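Side-chain contacts in putative prolyl-tRNA synthetase (Leishmania major, PDB 5XIL), which probably attaches L-proline to its cognate tRNA at the expense of ATP, as a class II aminoacyl-tRNA synthetase whose catalytic and anticodon-binding parts lie in this chain: residues A[15-20]-A[148-153]; A[19-22]-A[26-29]; A[290-295]-A[393-398]; A[322-325]-A[329-332]. One frame throughout, in Å; residues are numbered along the deposited sequence.

Contact 1: residues A[15-20]-A[148-153]; sequences AWYIDV and TPFIRT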
loop_
_atom_site.group_PDB
_atom_site.type_symbol
_atom_site.label_atom_id
_atom_site.label_comp_id
_atom_site.label_asym_id
_atom_site.label_seq_id
_atom_site.Cartn_x
_atom_site.Cartn_y
_atom_site.Cartn_z
ATOM N N ALA A 15 -26.365 3.232 18.439
ATOM C CA ALA A 15 -26.159 1.981 19.126
ATOM C C ALA A 15 -26.089 0.801 18.142
ATOM O O ALA A 15 -25.342 -0.135 18.338
ATOM C CB ALA A 15 -27.280 1.729 20.133
ATOM N N TRP A 16 -26.897 0.852 17.093
ATOM C CA TRP A 16 -26.819 -0.131 16.050
ATOM C C TRP A 16 -25.389 -0.165 15.468
ATOM O O TRP A 16 -24.797 -1.228 15.341
ATOM C CB TRP A 16 -27.805 0.226 14.963
ATOM C CG TRP A 16 -27.633 -0.615 13.760
ATOM C CD1 TRP A 16 -28.198 -1.834 13.542
ATOM C CD2 TRP A 16 -26.885 -0.301 12.581
ATOM N NE1 TRP A 16 -27.844 -2.323 12.324
ATOM C CE2 TRP A 16 -27.006 -1.428 11.712
ATOM C CE3 TRP A 16 -26.135 0.791 12.180
ATOM C CZ2 TRP A 16 -26.388 -1.485 10.443
ATOM C CZ3 TRP A 16 -25.516 0.740 10.938
ATOM C CH2 TRP A 16 -25.631 -0.415 10.088
ATOM N N TYR A 17 -24.863 1.013 15.153
ATOM C CA TYR A 17 -23.578 1.095 14.425
ATOM C C TYR A 17 -22.482 0.546 15.337
ATOM O O TYR A 17 -21.656 -0.248 14.903
ATOM C CB TYR A 17 -23.305 2.545 14.126
ATOM C CG TYR A 17 -22.036 2.834 13.365
ATOM C CD1 TYR A 17 -21.940 2.550 12.032
ATOM C CD2 TYR A 17 -20.978 3.462 13.967
ATOM C CE1 TYR A 17 -20.781 2.824 11.342
ATOM C CE2 TYR A 17 -19.819 3.762 13.280
ATOM C CZ TYR A 17 -19.742 3.425 11.953
ATOM O OH TYR A 17 -18.579 3.752 11.294
ATOM N N ILE A 18 -22.431 1.014 16.598
ATOM C CA ILE A 18 -21.458 0.480 17.529
ATOM C C ILE A 18 -21.545 -1.027 17.727
ATOM O O ILE A 18 -20.524 -1.682 17.732
ATOM C CB ILE A 18 -21.557 1.155 18.901
ATOM C CG1 ILE A 18 -21.021 2.535 18.806
ATOM C CG2 ILE A 18 -20.726 0.430 19.942
ATOM C CD1 ILE A 18 -21.653 3.424 19.839
ATOM N N ASP A 19 -22.741 -1.584 17.811
ATOM C CA ASP A 19 -22.933 -3.014 17.980
ATOM C C ASP A 19 -22.433 -3.734 16.710
ATOM O O ASP A 19 -21.790 -4.762 16.769
ATOM C CB ASP A 19 -24.421 -3.366 18.254
ATOM C CG ASP A 19 -24.620 -4.722 18.968
ATOM O OD1 ASP A 19 -23.803 -5.040 19.835
ATOM O OD2 ASP A 19 -25.608 -5.492 18.656
ATOM N N VAL A 20 -22.727 -3.176 15.553
ATOM C CA VAL A 20 -22.265 -3.845 14.352
ATOM C C VAL A 20 -20.766 -3.877 14.257
ATOM O O VAL A 20 -20.236 -4.930 13.926
ATOM C CB VAL A 20 -22.873 -3.210 13.107
ATOM C CG1 VAL A 20 -22.108 -3.584 11.825
ATOM C CG2 VAL A 20 -24.337 -3.549 13.104
ATOM N N THR A 148 -16.810 9.386 16.177
ATOM C CA THR A 148 -17.561 8.217 15.618
ATOM C C THR A 148 -16.579 7.336 14.793
ATOM O O THR A 148 -15.998 7.818 13.827
ATOM C CB THR A 148 -18.727 8.640 14.691
ATOM O OG1 THR A 148 -19.537 9.669 15.292
ATOM C CG2 THR A 148 -19.605 7.436 14.399
ATOM N N PRO A 149 -16.324 6.095 15.219
ATOM C CA PRO A 149 -15.366 5.302 14.417
ATOM C C PRO A 149 -15.675 5.335 12.925
ATOM O O PRO A 149 -16.858 5.327 12.500
ATOM C CB PRO A 149 -15.522 3.891 14.956
ATOM C CG PRO A 149 -16.099 4.078 16.370
ATOM C CD PRO A 149 -16.997 5.282 16.252
ATOM N N PHE A 150 -14.613 5.532 12.150
ATOM C CA PHE A 150 -14.641 5.665 10.688
ATOM C C PHE A 150 -15.455 6.787 10.157
ATOM O O PHE A 150 -15.757 6.760 8.953
ATOM C CB PHE A 150 -15.237 4.429 10.007
ATOM C CG PHE A 150 -14.581 3.154 10.366
ATOM C CD1 PHE A 150 -13.244 3.004 10.168
ATOM C CD2 PHE A 150 -15.291 2.130 10.872
ATOM C CE1 PHE A 150 -12.593 1.813 10.442
ATOM C CE2 PHE A 150 -14.672 0.928 11.174
ATOM C CZ PHE A 150 -13.287 0.777 10.957
ATOM N N ILE A 151 -15.991 7.649 10.990
ATOM C CA ILE A 151 -16.717 8.781 10.466
ATOM C C ILE A 151 -15.920 10.020 10.810
ATOM O O ILE A 151 -15.395 10.682 9.879
ATOM C CB ILE A 151 -18.158 8.853 10.958
ATOM C CG1 ILE A 151 -18.938 7.650 10.387
ATOM C CG2 ILE A 151 -18.793 10.144 10.439
ATOM C CD1 ILE A 151 -19.025 7.628 8.844
ATOM N N ARG A 152 -15.768 10.257 12.103
ATOM C CA ARG A 152 -14.992 11.404 12.644
ATOM C C ARG A 152 -14.190 10.932 13.828
ATOM O O ARG A 152 -14.730 10.613 14.879
ATOM C CB ARG A 152 -15.921 12.497 13.158
ATOM C CG ARG A 152 -15.439 13.925 12.892
ATOM C CD ARG A 152 -16.376 14.576 11.891
ATOM N NE ARG A 152 -17.749 14.310 12.341
ATOM C CZ ARG A 152 -18.817 14.166 11.562
ATOM N NH1 ARG A 152 -18.708 14.283 10.244
ATOM N NH2 ARG A 152 -20.004 13.920 12.121
ATOM N N THR A 153 -12.886 10.871 13.652
ATOM C CA THR A 153 -12.027 10.301 14.681
ATOM C C THR A 153 -10.811 11.134 14.787
ATOM O O THR A 153 -10.488 11.890 13.846
ATOM C CB THR A 153 -11.620 8.852 14.338
ATOM O OG1 THR A 153 -10.768 8.856 13.177
ATOM C CG2 THR A 153 -12.829 8.085 14.012
#
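The phenol of Tyr17 donates a short hydrogen bond, 2.6 Å from OH to the backbone O of Pro149. The oxygen lies at the edge of the Tyr17 ring and in its plane, whereas the donor sits above the carbonyl plane, 37° out of it, so OH does not follow a lone pair. A chi1 of -179°, with CG anti to the backbone N, carries the ring from helix 13-23 across to the loop, and tyrosine suits the place because its apolar ring can be buried while the hydroxyl at its far end donates a proton. Around the hydroxyl, Phe150 offers its ring edge and its CB, the latter 3.6 Å from Tyr17 OH, and Ile151 CG1 comes within 4.0 Å of the same oxygen. The methyl CG2 of Thr148 meets Tyr17 CE2 obliquely at 3.8 Å. On the loop itself, Thr148 O receives both Ile151 N and Arg152 N. Helix 267-276 packs beside this pair through Ile273 and Met274 on Tyr17 and Ile269 on Phe150. The buried Tyr17 thus joins a helix near the N-terminus to the loop between antiparallel strands 131-139 and 156-165 of the class II synthetase core, where Ile151 and Arg152 opposite Thr148 form a classic beta bulge.

Contact 2: residues A[19-22]-A[26-29]; sequences DVIT and MIEY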
loop_
_atom_site.group_PDB
_atom_site.type_symbol
_atom_site.label_atom_id
_atom_site.label_comp_id
_atom_site.label_asym_id
_atom_site.label_seq_id
_atom_site.Cartn_x
_atom_site.Cartn_y
_atom_site.Cartn_z
ATOM N N ASP A 19 -22.741 -1.584 17.811
ATOM C CA ASP A 19 -22.933 -3.014 17.980
ATOM C C ASP A 19 -22.433 -3.734 16.710
ATOM O O ASP A 19 -21.790 -4.762 16.769
ATOM C CB ASP A 19 -24.421 -3.366 18.254
ATOM C CG ASP A 19 -24.620 -4.722 18.968
ATOM O OD1 ASP A 19 -23.803 -5.040 19.835
ATOM O OD2 ASP A 19 -25.608 -5.492 18.656
ATOM N N VAL A 20 -22.727 -3.176 15.553
ATOM C CA VAL A 20 -22.265 -3.845 14.352
ATOM C C VAL A 20 -20.766 -3.877 14.257
ATOM O O VAL A 20 -20.236 -4.930 13.926
ATOM C CB VAL A 20 -22.873 -3.210 13.107
ATOM C CG1 VAL A 20 -22.108 -3.584 11.825
ATOM C CG2 VAL A 20 -24.337 -3.549 13.104
ATOM N N ILE A 21 -20.118 -2.755 14.403
ATOM C CA ILE A 21 -18.697 -2.679 14.122
ATOM C C ILE A 21 -17.918 -3.567 15.132
ATOM O O ILE A 21 -16.922 -4.133 14.797
ATOM C CB ILE A 21 -18.154 -1.284 14.030
ATOM C CG1 ILE A 21 -18.199 -0.594 15.362
ATOM C CG2 ILE A 21 -18.842 -0.475 12.930
ATOM C CD1 ILE A 21 -17.734 0.827 15.285
ATOM N N THR A 22 -18.474 -3.720 16.321
ATOM C CA THR A 22 -17.858 -4.565 17.361
ATOM C C THR A 22 -18.080 -6.040 17.104
ATOM O O THR A 22 -17.136 -6.789 17.069
ATOM C CB THR A 22 -18.339 -4.165 18.770
ATOM O OG1 THR A 22 -19.754 -4.217 18.807
ATOM C CG2 THR A 22 -18.010 -2.793 19.073
ATOM N N MET A 26 -14.751 -5.461 13.324
ATOM C CA MET A 26 -14.174 -4.435 12.556
ATOM C C MET A 26 -13.239 -3.547 13.337
ATOM O O MET A 26 -12.228 -3.125 12.808
ATOM C CB MET A 26 -15.224 -3.584 11.861
ATOM C CG MET A 26 -15.960 -4.429 10.823
ATOM S SD MET A 26 -17.321 -3.621 9.958
ATOM C CE MET A 26 -16.527 -2.867 8.567
ATOM N N ILE A 27 -13.582 -3.278 14.586
ATOM C CA ILE A 27 -12.775 -2.435 15.433
ATOM C C ILE A 27 -12.730 -3.011 16.819
ATOM O O ILE A 27 -13.656 -3.718 17.222
ATOM C CB ILE A 27 -13.251 -0.987 15.566
ATOM C CG1 ILE A 27 -14.597 -0.906 16.259
ATOM C CG2 ILE A 27 -13.338 -0.238 14.260
ATOM C CD1 ILE A 27 -14.594 0.281 17.199
ATOM N N GLU A 28 -11.641 -2.695 17.502
ATOM C CA GLU A 28 -11.418 -3.005 18.906
ATOM C C GLU A 28 -11.108 -1.669 19.570
ATOM O O GLU A 28 -10.230 -0.891 19.099
ATOM C CB GLU A 28 -10.211 -3.941 18.990
ATOM C CG GLU A 28 -9.858 -4.466 20.355
ATOM C CD GLU A 28 -10.918 -5.382 20.900
ATOM O OE1 GLU A 28 -11.606 -4.912 21.793
ATOM O OE2 GLU A 28 -11.078 -6.528 20.406
ATOM N N TYR A 29 -11.846 -1.382 20.645
ATOM C CA TYR A 29 -11.763 -0.092 21.321
ATOM C C TYR A 29 -10.511 0.044 22.120
ATOM O O TYR A 29 -9.920 -0.952 22.545
ATOM C CB TYR A 29 -12.972 0.112 22.206
ATOM C CG TYR A 29 -14.008 0.880 21.500
ATOM C CD1 TYR A 29 -13.828 2.240 21.259
ATOM C CD2 TYR A 29 -15.169 0.259 21.012
ATOM C CE1 TYR A 29 -14.798 2.985 20.588
ATOM C CE2 TYR A 29 -16.144 0.993 20.336
ATOM C CZ TYR A 29 -15.953 2.367 20.125
ATOM O OH TYR A 29 -16.885 3.126 19.430
#
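Ile21 and Ile27 form the tight part of this contact, with Ile21 CD1 3.7 Å from Ile27 CG1. Both isoleucines place CG1 between the backbone N and the carbonyl carbon (chi1 67° and 65°), and these branches, rather than the CG2 methyls, meet as the two chains cross at a slant. Ile27 CD1 also packs 3.6 Å above one face of the Tyr29 ring, toward its rim. Branched aliphatic residues suit the site, since each fills its side of a buried seam without any polar group to satisfy. Beside them the backbone turns back: Met26 N gives a hydrogen bond of 2.9 Å to Ile21 O, and Ile27 N adds a weak one of 3.5 Å to the same Ile21 O. This closes the connection from helix 13-23 to strand 27-28, one half of a two-stranded antiparallel hairpin with strand 37-38. Met26 touches the carbonyl with its CB, 3.4 Å from Ile21 O; its end leads away, and the side chain packs on Trp41 and Ala42 of helix 40-60 and on Ile273. The outer side is looser. There Thr22 CG2 only brushes the ring edge of the exposed Tyr29, 4.4 Å from its CE2. Glu28 points away from the helix and reaches Lys121 and Trp122 of the second subunit.

Contact 3: residues A[290-295]-A[393-398]; sequences STQVII and ALLEDV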
loop_
_atom_site.group_PDB
_atom_site.type_symbol
_atom_site.label_atom_id
_atom_site.label_comp_id
_atom_site.label_asym_id
_atom_site.label_seq_id
_atom_site.Cartn_x
_atom_site.Cartn_y
_atom_site.Cartn_z
ATOM N N SER A 290 -13.231 -9.529 2.787
ATOM C CA SER A 290 -12.009 -10.262 2.996
ATOM C C SER A 290 -12.288 -11.756 2.754
ATOM O O SER A 290 -11.452 -12.474 2.178
ATOM C CB SER A 290 -11.553 -10.074 4.428
ATOM O OG SER A 290 -10.373 -10.774 4.575
ATOM N N THR A 291 -13.409 -12.209 3.281
ATOM C CA THR A 291 -14.025 -13.484 2.907
ATOM C C THR A 291 -15.292 -13.190 2.128
ATOM O O THR A 291 -16.159 -12.513 2.620
ATOM C CB THR A 291 -14.302 -14.357 4.114
ATOM O OG1 THR A 291 -13.050 -14.651 4.701
ATOM C CG2 THR A 291 -15.037 -15.677 3.742
ATOM N N GLN A 292 -15.401 -13.763 0.931
ATOM C CA GLN A 292 -16.560 -13.536 0.063
ATOM C C GLN A 292 -17.593 -14.671 0.239
ATOM O O GLN A 292 -18.805 -14.461 0.130
ATOM C CB GLN A 292 -16.071 -13.497 -1.353
ATOM C CG GLN A 292 -15.319 -12.210 -1.722
ATOM C CD GLN A 292 -14.775 -12.245 -3.127
ATOM O OE1 GLN A 292 -14.182 -13.233 -3.558
ATOM N NE2 GLN A 292 -15.026 -11.193 -3.882
ATOM N N VAL A 293 -17.079 -15.850 0.525
ATOM C CA VAL A 293 -17.933 -17.046 0.702
ATOM C C VAL A 293 -17.483 -17.815 1.900
ATOM O O VAL A 293 -16.316 -18.171 2.030
ATOM C CB VAL A 293 -17.877 -17.975 -0.525
ATOM C CG1 VAL A 293 -18.758 -19.207 -0.294
ATOM C CG2 VAL A 293 -18.116 -17.256 -1.833
ATOM N N ILE A 294 -18.398 -18.098 2.811
ATOM C CA ILE A 294 -18.103 -18.937 3.923
ATOM C C ILE A 294 -18.809 -20.291 3.706
ATOM O O ILE A 294 -19.959 -20.338 3.430
ATOM C CB ILE A 294 -18.503 -18.333 5.260
ATOM C CG1 ILE A 294 -17.959 -19.135 6.461
ATOM C CG2 ILE A 294 -19.995 -18.161 5.409
ATOM C CD1 ILE A 294 -16.490 -19.003 6.644
ATOM N N ILE A 295 -18.093 -21.353 3.956
ATOM C CA ILE A 295 -18.619 -22.758 3.792
ATOM C C ILE A 295 -18.816 -23.391 5.197
ATOM O O ILE A 295 -17.875 -23.513 5.964
ATOM C CB ILE A 295 -17.627 -23.587 2.954
ATOM C CG1 ILE A 295 -17.344 -22.929 1.613
ATOM C CG2 ILE A 295 -18.097 -25.052 2.804
ATOM C CD1 ILE A 295 -16.072 -23.429 0.967
ATOM N N ALA A 393 -19.781 -15.164 -10.599
ATOM C CA ALA A 393 -20.839 -14.371 -11.220
ATOM C C ALA A 393 -21.918 -13.967 -10.241
ATOM O O ALA A 393 -22.461 -12.847 -10.324
ATOM C CB ALA A 393 -21.456 -15.016 -12.466
ATOM N N LEU A 394 -22.277 -14.859 -9.336
ATOM C CA LEU A 394 -23.220 -14.507 -8.325
ATOM C C LEU A 394 -22.705 -13.329 -7.420
ATOM O O LEU A 394 -23.511 -12.455 -7.037
ATOM C CB LEU A 394 -23.500 -15.674 -7.446
ATOM C CG LEU A 394 -24.482 -15.488 -6.331
ATOM C CD1 LEU A 394 -25.750 -14.770 -6.763
ATOM C CD2 LEU A 394 -24.781 -16.895 -5.784
ATOM N N LEU A 395 -21.427 -13.366 -7.103
ATOM C CA LEU A 395 -20.811 -12.204 -6.379
ATOM C C LEU A 395 -20.883 -10.906 -7.201
ATOM O O LEU A 395 -21.061 -9.816 -6.647
ATOM C CB LEU A 395 -19.395 -12.518 -5.987
ATOM C CG LEU A 395 -19.272 -13.530 -4.878
ATOM C CD1 LEU A 395 -17.796 -14.002 -4.890
ATOM C CD2 LEU A 395 -19.724 -13.027 -3.494
ATOM N N GLU A 396 -20.813 -10.953 -8.524
ATOM C CA GLU A 396 -20.946 -9.729 -9.286
ATOM C C GLU A 396 -22.369 -9.269 -9.276
ATOM O O GLU A 396 -22.635 -8.067 -9.254
ATOM C CB GLU A 396 -20.393 -9.897 -10.725
ATOM C CG GLU A 396 -18.896 -9.847 -10.756
ATOM C CD GLU A 396 -18.359 -8.438 -10.430
ATOM O OE1 GLU A 396 -18.408 -7.548 -11.294
ATOM O OE2 GLU A 396 -17.890 -8.194 -9.307
ATOM N N ASP A 397 -23.333 -10.204 -9.318
ATOM C CA ASP A 397 -24.730 -9.826 -9.188
ATOM C C ASP A 397 -25.037 -9.219 -7.821
ATOM O O ASP A 397 -25.801 -8.243 -7.725
ATOM C CB ASP A 397 -25.669 -11.014 -9.462
ATOM C CG ASP A 397 -27.088 -10.621 -9.339
ATOM O OD1 ASP A 397 -27.581 -9.799 -10.151
ATOM O OD2 ASP A 397 -27.684 -11.062 -8.362
ATOM N N VAL A 398 -24.473 -9.799 -6.787
ATOM C CA VAL A 398 -24.596 -9.220 -5.473
ATOM C C VAL A 398 -24.127 -7.733 -5.462
ATOM O O VAL A 398 -24.889 -6.879 -4.936
ATOM C CB VAL A 398 -23.843 -10.006 -4.429
ATOM C CG1 VAL A 398 -23.720 -9.180 -3.109
ATOM C CG2 VAL A 398 -24.521 -11.361 -4.165
#
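Van der Waals packing accounts for the whole join between Gln292 and Leu395, since no hydrogen bond crosses between 290-295 and 393-398. Leu395 extends one methyl, CD1, against the length of the glutamine: it lies 4.0 Å from Gln292 CB and 3.9 Å from Gln292 CD, so both the aliphatic root and the amide end rest on the same group. The second methyl, CD2, approaches the backbone instead, 4.0 Å from Gln292 O. A looser apolar touch, 4.5 Å between Leu395 CD1 and Val293 CG2, extends the packing into the first residue of the strand. Leucine suits the helix here because its forked end can meet a side chain with one methyl and the main chain with the other.

The polar atoms of Gln292 are served by partners other than the helix. Its chain is extended beyond CG (chi2 177°), which lays the amide alongside the leucine methyl; there OE1 accepts from Arg329 N and NE2 donates to Pro286 O. With both ends of the amide engaged, its rotation is fixed, and a glutamine can therefore lie against a hydrocarbon without leaving its polar atoms unserved. Glu396, the next residue on the helix, forms a salt bridge with Arg287.

Helix 387-412 thus covers the start of strand 293-297 in the anticodon-binding part of the chain. Leu395 also touches Pro286, Pro353 and Leu354, and Val293 packs on Leu354 and Val356, so the leucine is seated where strand 293-297 runs parallel to its neighbour, strand 354-358.

Contact 4: residues A[322-325]-A[329-332]; sequences ELCE and RARC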
loop_
_atom_site.group_PDB
_atom_site.type_symbol
_atom_site.label_atom_id
_atom_site.label_comp_id
_atom_site.label_asym_id
_atom_site.label_seq_id
_atom_site.Cartn_x
_atom_site.Cartn_y
_atom_site.Cartn_z
ATOM N N GLU A 322 -11.285 -25.339 -4.481
ATOM C CA GLU A 322 -11.720 -25.151 -5.848
ATOM C C GLU A 322 -12.135 -23.683 -6.051
ATOM O O GLU A 322 -11.829 -23.035 -7.067
ATOM C CB GLU A 322 -12.936 -26.023 -6.142
ATOM C CG GLU A 322 -12.584 -27.525 -6.190
ATOM C CD GLU A 322 -13.788 -28.459 -6.324
ATOM O OE1 GLU A 322 -14.927 -27.990 -6.525
ATOM O OE2 GLU A 322 -13.592 -29.714 -6.205
ATOM N N LEU A 323 -12.854 -23.154 -5.065
ATOM C CA LEU A 323 -13.260 -21.721 -5.248
ATOM C C LEU A 323 -12.055 -20.771 -5.281
ATOM O O LEU A 323 -11.968 -19.848 -6.126
ATOM C CB LEU A 323 -14.273 -21.349 -4.210
ATOM C CG LEU A 323 -15.628 -22.042 -4.241
ATOM C CD1 LEU A 323 -16.451 -21.602 -3.065
ATOM C CD2 LEU A 323 -16.380 -21.723 -5.488
ATOM N N CYS A 324 -11.104 -21.013 -4.411
ATOM C CA CYS A 324 -9.947 -20.098 -4.279
ATOM C C CYS A 324 -9.070 -20.174 -5.529
ATOM O O CYS A 324 -8.589 -19.161 -6.064
ATOM C CB CYS A 324 -9.172 -20.394 -2.985
ATOM S SG CYS A 324 -9.954 -20.022 -1.410
ATOM N N GLU A 325 -8.975 -21.372 -6.103
ATOM C CA GLU A 325 -8.265 -21.573 -7.346
ATOM C C GLU A 325 -8.923 -20.822 -8.476
ATOM O O GLU A 325 -8.242 -20.365 -9.363
ATOM C CB GLU A 325 -8.151 -23.088 -7.708
ATOM C CG GLU A 325 -7.230 -23.359 -8.889
ATOM C CD GLU A 325 -5.742 -23.062 -8.593
ATOM O OE1 GLU A 325 -5.322 -23.037 -7.405
ATOM O OE2 GLU A 325 -4.978 -22.869 -9.575
ATOM N N ARG A 329 -12.702 -15.645 -2.851
ATOM C CA ARG A 329 -12.161 -15.697 -1.500
ATOM C C ARG A 329 -13.092 -16.529 -0.634
ATOM O O ARG A 329 -14.052 -16.008 -0.066
ATOM C CB ARG A 329 -12.016 -14.289 -0.922
ATOM C CG ARG A 329 -10.921 -13.460 -1.576
ATOM C CD ARG A 329 -10.606 -12.218 -0.759
ATOM N NE ARG A 329 -11.619 -11.181 -0.927
ATOM C CZ ARG A 329 -11.829 -10.519 -2.060
ATOM N NH1 ARG A 329 -11.095 -10.784 -3.132
ATOM N NH2 ARG A 329 -12.774 -9.590 -2.123
ATOM N N ALA A 330 -12.809 -17.823 -0.534
ATOM C CA ALA A 330 -13.663 -18.707 0.248
ATOM C C ALA A 330 -12.938 -19.210 1.451
ATOM O O ALA A 330 -11.720 -19.356 1.421
ATOM C CB ALA A 330 -14.146 -19.902 -0.602
ATOM N N ARG A 331 -13.685 -19.552 2.472
ATOM C CA ARG A 331 -13.149 -20.267 3.585
ATOM C C ARG A 331 -14.186 -21.105 4.262
ATOM O O ARG A 331 -15.367 -20.883 4.063
ATOM C CB ARG A 331 -12.483 -19.310 4.534
ATOM C CG ARG A 331 -13.301 -18.328 5.217
ATOM C CD ARG A 331 -12.496 -17.865 6.438
ATOM N NE ARG A 331 -12.595 -18.893 7.464
ATOM C CZ ARG A 331 -12.147 -18.774 8.705
ATOM N NH1 ARG A 331 -11.555 -17.642 9.104
ATOM N NH2 ARG A 331 -12.303 -19.803 9.542
ATOM N N CYS A 332 -13.734 -22.081 5.076
ATOM C CA CYS A 332 -14.617 -22.853 5.918
ATOM C C CYS A 332 -14.718 -22.449 7.380
ATOM O O CYS A 332 -13.807 -21.930 7.939
ATOM C CB CYS A 332 -14.169 -24.316 5.888
ATOM S SG CYS A 332 -14.150 -24.932 4.245
#
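Three residues separate the end of helix 306-325 from Arg329, after which the chain sets out as strand 330-332. The nearest CA atoms are those of Cys324 and Arg329, 5.7 Å apart, and no hydrogen bond crosses from one segment to the other; the two segments meet through side chains lying against the strand.

Ala330 is the strand residue that meets the helix. Its CB points toward it and settles against Leu323, 3.8 Å from Leu323 CD1 and 3.9 Å from Leu323 CB. The small side chain fits because helix and strand come close here, and the leucine supplies the bulk: its extended fork (chi2 176°) lays CD1 over the alanine methyl. Leu323 continues beyond this pair to Thr387 and Val391 of helix 387-412 and to Val328. On the outer side Cys324, with SG anti to its own carbonyl carbon at a chi1 of -69°, places its sulfur 3.4 Å from Ala330 O and 4.3 Å from Ala330 CB. Cysteine, compact and only mildly polar, can lie beside a backbone carbonyl at this more exposed margin. The alternation of the strand turns the next residue, Arg331, away from the helix.

Strand 293-297, helix 306-325 and strand 330-332 make up a beta-alpha-beta unit of the anticodon-binding domain. Strand 330-332, outermost in its sheet within this chain, runs parallel to strand 293-297 and pairs with it through the backbone of Arg331, and through Arg329 just before the strand.

How the contacts relate
The four contacts fall into two pairs. Contacts 1 and 2 share helix 13-23 and touch directly, Pro149 meeting Ile21 and Tyr29 while Phe150 meets Ile27; contact 1 is mostly buried and turns on a phenol bond, whereas contact 2 mixes backbone bonds with aliphatic packing and opens outward at Tyr29. Contacts 3 and 4 serve one sheet of the anticodon-binding domain, contact 4 nested within the chain loop that contact 3 closes. Neither is bridged by a hydrogen bond. Contact 3 is largely buried, with Gln292 partly exposed; contact 4, farthest from the chain's centre, buries Leu323 and Ala330 but has exposed Cys324 at its margin.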